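Local coordinates for D-ribose pyranase (Bacillus subtilis, PDB 1OGD), which probably catalyses the interconversion of the beta-pyran and beta-furan forms of D-ribose, and binds beta-D-ribopyranose as a homodecamer, at residues A[21-26]-A[122-127]; A[25-30]-A[109-114]. All coordinates share one frame; numbering follows the deposited sequence.

Contact 1 of 2, residues A[21-26]-A[122-127]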
loop_
_atom_site.group_PDB
_atom_site.type_symbol
_atom_site.label_atom_id
_atom_site.label_comp_id
_atom_site.label_asym_id
_atom_site.label_seq_id
_atom_site.Cartn_x
_atom_site.Cartn_y
_atom_site.Cartn_z
ATOM N N THR A 21 -27.566 9.052 -9.147
ATOM C CA THR A 21 -28.002 7.975 -8.249
ATOM C C THR A 21 -27.035 7.586 -7.127
ATOM O O THR A 21 -27.402 6.788 -6.260
ATOM C CB THR A 21 -28.427 6.666 -9.007
ATOM O OG1 THR A 21 -27.278 5.997 -9.541
ATOM C CG2 THR A 21 -29.402 6.990 -10.128
ATOM N N ASP A 22 -25.820 8.134 -7.124
ATOM C CA ASP A 22 -24.883 7.821 -6.044
ATOM C C ASP A 22 -25.497 8.339 -4.749
ATOM O O ASP A 22 -26.296 9.279 -4.765
ATOM C CB ASP A 22 -23.515 8.480 -6.260
ATOM C CG ASP A 22 -22.724 7.843 -7.395
ATOM O OD1 ASP A 22 -23.029 6.694 -7.783
ATOM O OD2 ASP A 22 -21.787 8.497 -7.888
ATOM N N LYS A 23 -25.115 7.733 -3.630
ATOM C CA LYS A 23 -25.670 8.107 -2.337
ATOM C C LYS A 23 -24.639 8.450 -1.274
ATOM O O LYS A 23 -23.545 7.879 -1.238
ATOM C CB LYS A 23 -26.537 6.960 -1.809
ATOM C CG LYS A 23 -27.602 6.479 -2.782
ATOM C CD LYS A 23 -28.213 5.171 -2.314
ATOM C CE LYS A 23 -29.267 4.657 -3.288
ATOM N NZ LYS A 23 -28.742 4.481 -4.679
ATOM N N ILE A 24 -24.990 9.404 -0.418
ATOM C CA ILE A 24 -24.140 9.773 0.700
ATOM C C ILE A 24 -25.077 9.750 1.900
ATOM O O ILE A 24 -26.291 9.891 1.747
ATOM C CB ILE A 24 -23.498 11.179 0.564
ATOM C CG1 ILE A 24 -24.567 12.264 0.552
ATOM C CG2 ILE A 24 -22.636 11.244 -0.690
ATOM C CD1 ILE A 24 -23.978 13.659 0.603
ATOM N N VAL A 25 -24.520 9.562 3.089
ATOM C CA VAL A 25 -25.331 9.494 4.292
ATOM C C VAL A 25 -24.952 10.581 5.286
ATOM O O VAL A 25 -23.773 10.879 5.463
ATOM C CB VAL A 25 -25.159 8.110 4.985
ATOM C CG1 VAL A 25 -26.049 8.019 6.227
ATOM C CG2 VAL A 25 -25.493 6.992 4.007
ATOM N N ILE A 26 -25.956 11.194 5.906
ATOM C CA ILE A 26 -25.720 12.196 6.938
ATOM C C ILE A 26 -26.205 11.449 8.164
ATOM O O ILE A 26 -27.342 10.981 8.198
ATOM C CB ILE A 26 -26.563 13.466 6.735
ATOM C CG1 ILE A 26 -26.167 14.148 5.423
ATOM C CG2 ILE A 26 -26.319 14.429 7.891
ATOM C CD1 ILE A 26 -27.079 15.297 5.023
ATOM N N ASN A 122 -30.898 10.562 10.819
ATOM C CA ASN A 122 -30.050 10.103 9.719
ATOM C C ASN A 122 -30.831 10.137 8.413
ATOM O O ASN A 122 -32.042 9.932 8.398
ATOM C CB ASN A 122 -29.585 8.649 9.912
ATOM C CG ASN A 122 -29.070 8.362 11.307
ATOM O OD1 ASN A 122 -29.774 7.766 12.124
ATOM N ND2 ASN A 122 -27.839 8.775 11.587
ATOM N N CYS A 123 -30.141 10.384 7.309
ATOM C CA CYS A 123 -30.804 10.363 6.015
ATOM C C CYS A 123 -29.808 10.115 4.896
ATOM O O CYS A 123 -28.624 10.429 5.016
ATOM C CB CYS A 123 -31.562 11.669 5.753
ATOM S SG CYS A 123 -30.527 13.077 5.372
ATOM N N ILE A 124 -30.307 9.533 3.815
ATOM C CA ILE A 124 -29.500 9.250 2.644
ATOM C C ILE A 124 -29.937 10.205 1.541
ATOM O O ILE A 124 -31.134 10.327 1.254
ATOM C CB ILE A 124 -29.719 7.802 2.150
ATOM C CG1 ILE A 124 -29.065 6.818 3.123
ATOM C CG2 ILE A 124 -29.158 7.635 0.741
ATOM C CD1 ILE A 124 -29.361 5.359 2.804
ATOM N N LEU A 125 -28.976 10.899 0.942
ATOM C CA LEU A 125 -29.284 11.811 -0.152
ATOM C C LEU A 125 -28.860 11.121 -1.439
ATOM O O LEU A 125 -27.705 10.716 -1.582
ATOM C CB LEU A 125 -28.520 13.129 -0.002
ATOM C CG LEU A 125 -28.726 13.923 1.288
ATOM C CD1 LEU A 125 -27.916 15.208 1.224
ATOM C CD2 LEU A 125 -30.204 14.226 1.480
ATOM N N GLN A 126 -29.800 10.964 -2.364
ATOM C CA GLN A 126 -29.504 10.328 -3.637
ATOM C C GLN A 126 -29.274 11.408 -4.686
ATOM O O GLN A 126 -30.150 12.237 -4.947
ATOM C CB GLN A 126 -30.655 9.418 -4.063
ATOM C CG GLN A 126 -30.282 8.470 -5.189
ATOM C CD GLN A 126 -31.397 7.509 -5.533
ATOM O OE1 GLN A 126 -32.207 7.771 -6.424
ATOM N NE2 GLN A 126 -31.456 6.390 -4.817
ATOM N N ALA A 127 -28.086 11.387 -5.282
ATOM C CA ALA A 127 -27.688 12.371 -6.282
ATOM C C ALA A 127 -28.552 12.417 -7.535
ATOM O O ALA A 127 -28.895 11.387 -8.113
ATOM C CB ALA A 127 -26.232 12.138 -6.677
#
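Thr21 N donates to Ala127 O (2.9 Å) where the two segments begin to pair. The next link runs the other way. Ala127 N gives an almost straight bond to Asp22 O (2.8 Å), and Ala127 CB packs against that same oxygen. The carboxylate of Asp22 turns to Gly19 N instead. Lys23 and Gln126 form a non-hydrogen-bonded antiparallel pair, and their side chains run side by side on one face. Lys23 CB rests on Ile124 CG2 (3.7 Å). The lysine chain is extended as far as CE and then bends (chi4 56°). This bend brings NZ back to its own segment, where it donates to Thr21 O (3.1 Å), with Gln126 CG lying alongside that oxygen. Cutting this chain back to an alanine would probably leave Thr21 O without this donor and uncover the flank of the Gln126 chain. Ile24 and Leu125 exchange two backbone bonds, Ile24 N to Leu125 O (3.2 Å) and Leu125 N to Ile24 O (3.0 Å). Val25 returns to the lysine face, with CG2 against Ile124 CG1 (3.7 Å). Ile26 closes the ladder in a second hydrogen-bonded pair, with Cys123. On the Ile24 face its CD1 meets Leu125 CD1 (3.9 Å) and also touches Cys123 SG. From Lys23 to Ile26 this is regular antiparallel pairing in a mixed sheet; before it, Thr21 and Asp22 both face Ala127. Helix 51-61 covers the Ile24, Ile26, Cys123 and Leu125 face through Phe51 and Leu58. Helix 98-104 packs on Ile124, strand 64-70 flanks 123-127, and strand 110-113 flanks 23-27.

Contact 2 of 2, residues A[25-30]-A[109-114]. With RIP (beta-D-ribopyranose), chain G.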
loop_
_atom_site.group_PDB
_atom_site.type_symbol
_atom_site.label_atom_id
_atom_site.label_comp_id
_atom_site.label_asym_id
_atom_site.label_seq_id
_atom_site.Cartn_x
_atom_site.Cartn_y
_atom_site.Cartn_z
ATOM N N VAL A 25 -24.520 9.562 3.089
ATOM C CA VAL A 25 -25.331 9.494 4.292
ATOM C C VAL A 25 -24.952 10.581 5.286
ATOM O O VAL A 25 -23.773 10.879 5.463
ATOM C CB VAL A 25 -25.159 8.110 4.985
ATOM C CG1 VAL A 25 -26.049 8.019 6.227
ATOM C CG2 VAL A 25 -25.493 6.992 4.007
ATOM N N ILE A 26 -25.956 11.194 5.906
ATOM C CA ILE A 26 -25.720 12.196 6.938
ATOM C C ILE A 26 -26.205 11.449 8.164
ATOM O O ILE A 26 -27.342 10.981 8.198
ATOM C CB ILE A 26 -26.563 13.466 6.735
ATOM C CG1 ILE A 26 -26.167 14.148 5.423
ATOM C CG2 ILE A 26 -26.319 14.429 7.891
ATOM C CD1 ILE A 26 -27.079 15.297 5.023
ATOM N N ALA A 27 -25.354 11.324 9.172
ATOM C CA ALA A 27 -25.732 10.546 10.342
ATOM C C ALA A 27 -25.601 11.244 11.673
ATOM O O ALA A 27 -24.871 12.225 11.803
ATOM C CB ALA A 27 -24.902 9.261 10.369
ATOM N N ASP A 28 -26.323 10.728 12.666
ATOM C CA ASP A 28 -26.217 11.260 14.013
ATOM C C ASP A 28 -24.985 10.576 14.604
ATOM O O ASP A 28 -24.366 9.738 13.940
ATOM C CB ASP A 28 -27.490 10.979 14.837
ATOM C CG ASP A 28 -27.842 9.495 14.933
ATOM O OD1 ASP A 28 -29.047 9.185 14.796
ATOM O OD2 ASP A 28 -26.947 8.649 15.164
ATOM N N ALA A 29 -24.622 10.933 15.831
ATOM C CA ALA A 29 -23.434 10.376 16.465
ATOM C C ALA A 29 -23.452 8.877 16.778
ATOM O O ALA A 29 -22.415 8.305 17.137
ATOM C CB ALA A 29 -23.121 11.161 17.733
ATOM N N GLY A 30 -24.602 8.232 16.626
ATOM C CA GLY A 30 -24.667 6.822 16.957
ATOM C C GLY A 30 -24.734 5.824 15.822
ATOM O O GLY A 30 -24.484 4.643 16.039
ATOM N N LYS A 109 -21.424 6.244 -0.718
ATOM C CA LYS A 109 -20.060 6.595 -1.076
ATOM C C LYS A 109 -19.361 7.107 0.175
ATOM O O LYS A 109 -18.139 7.118 0.259
ATOM C CB LYS A 109 -20.048 7.686 -2.155
ATOM C CG LYS A 109 -20.690 7.275 -3.466
ATOM C CD LYS A 109 -19.935 6.121 -4.105
ATOM C CE LYS A 109 -20.647 5.602 -5.344
ATOM N NZ LYS A 109 -19.917 4.448 -5.947
ATOM N N ALA A 110 -20.148 7.525 1.155
ATOM C CA ALA A 110 -19.587 8.045 2.391
ATOM C C ALA A 110 -20.672 8.289 3.423
ATOM O O ALA A 110 -21.856 8.427 3.091
ATOM C CB ALA A 110 -18.846 9.357 2.118
ATOM N N VAL A 111 -20.251 8.330 4.681
ATOM C CA VAL A 111 -21.151 8.602 5.784
ATOM C C VAL A 111 -20.570 9.827 6.458
ATOM O O VAL A 111 -19.386 9.860 6.792
ATOM C CB VAL A 111 -21.204 7.433 6.798
ATOM C CG1 VAL A 111 -22.057 7.827 8.006
ATOM C CG2 VAL A 111 -21.787 6.195 6.132
ATOM N N ILE A 112 -21.400 10.854 6.624
ATOM C CA ILE A 112 -20.965 12.078 7.270
ATOM C C ILE A 112 -21.536 12.067 8.682
ATOM O O ILE A 112 -22.750 12.109 8.881
ATOM C CB ILE A 112 -21.459 13.306 6.488
ATOM C CG1 ILE A 112 -21.016 13.180 5.027
ATOM C CG2 ILE A 112 -20.892 14.566 7.091
ATOM C CD1 ILE A 112 -21.716 14.117 4.075
ATOM N N ARG A 113 -20.648 11.988 9.665
ATOM C CA ARG A 113 -21.062 11.939 11.054
ATOM C C ARG A 113 -21.161 13.338 11.651
ATOM O O ARG A 113 -20.192 14.091 11.643
ATOM C CB ARG A 113 -20.066 11.097 11.863
ATOM C CG ARG A 113 -20.466 10.871 13.312
ATOM C CD ARG A 113 -19.482 9.932 14.002
ATOM N NE ARG A 113 -19.892 9.597 15.361
ATOM C CZ ARG A 113 -19.202 9.909 16.454
ATOM N NH1 ARG A 113 -18.055 10.570 16.365
ATOM N NH2 ARG A 113 -19.658 9.553 17.645
ATOM N N THR A 114 -22.342 13.677 12.162
ATOM C CA THR A 114 -22.560 14.980 12.779
ATOM C C THR A 114 -22.539 14.788 14.296
ATOM O O THR A 114 -22.376 13.666 14.783
ATOM C CB THR A 114 -23.923 15.568 12.379
ATOM O OG1 THR A 114 -24.967 14.766 12.940
ATOM C CG2 THR A 114 -24.074 15.586 10.864
HETATM C C1 RIP G . -28.224 4.176 15.803
HETATM C C2 RIP G . -28.554 5.604 15.450
HETATM C C3 RIP G . -30.060 5.804 15.498
HETATM C C4 RIP G . -30.698 5.388 16.818
HETATM C C5 RIP G . -30.305 3.939 17.083
HETATM O O1 RIP G . -28.631 3.285 14.785
HETATM O O2 RIP G . -27.895 6.438 16.379
HETATM O O3 RIP G . -30.385 7.136 15.196
HETATM O O4 RIP G . -30.226 6.182 17.889
HETATM O O5 RIP G . -28.876 3.733 17.024
HETATM O O HOH W 1 -22.065 7.843 13.772
#
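Ala110 O accepts from Val25 N (2.9 Å), the first rung between two parallel strands. Val111 offers its side chain to the face that carries Val25 and Ala27. Its two methyls divide the work: CG2 meets Val25 CB, and CG1 meets Ala27 CB, both at 4.0 Å. Ile112 turns both its N and its O to strand 23-27, straddling Ile26. Its N donates to Val25 O (2.6 Å), and its O receives Ala27 N (2.7 Å). The alternation is that of a parallel ladder, here between neighbouring strands of the six-stranded mixed sheet of RbsD. Arg113 reaches beyond the ladder to the loop after strand 23-27. With CG anti to the backbone N (chi1 -175°) and the chain extended to NE, the guanidinium is carried out to meet Ala29 O with its edge. NH2 donates there (3.1 Å) in the carbonyl plane, on a lone pair, and the oxygen lies only 5° out of the guanidinium plane. NE adds a weak bond to the same oxygen. NH1 serves other partners, a salt bridge to Asp41 and a bond to Leu7 O of a neighbouring subunit. Thr114 grips Ala27 O twice, with N and with OG1 (2.8 Å), from opposite faces of the carbonyl plane. With chi1 at 67°, OG1 sits close to its own N, which lets both donors reach one oxygen; OG1 is also hydrogen-bonded to Glu116 N. Thr114 CG2 packs on Ile26 CG2. Between these two grips, at Ala27 and Ala29, lies Asp28, whose OD2 accepts from Gly30 N in an Asx turn. The same carboxylate binds ribopyranose with both oxygens: sugar O3 donates to OD1 in a very short bond (2.5 Å), and sugar O2 to OD2 (2.7 Å).

In the fold
Strand 23-27 is common to both contacts, whose centres are about 10 Å apart. Contact 1 pairs one edge of it with 123-127, antiparallel; contact 2 pairs the other with 110-113, parallel. Successive backbone NH groups along 23-27 alternate between strands 123-127 and 110-113. Lys23 O, in contact 1, lies 2.7 Å from Lys109 N in contact 2, a probable hydrogen bond. The contacts also meet at the sugar pocket: the nearest side-chain atoms of Asn122 and Asp28 are about 3 Å apart, and both residues belong to the substrate site. His98 of this chain and His20 of a neighbouring subunit also bind this sugar. Within its own chain, His20, the inferred proton donor, directly precedes contact 1.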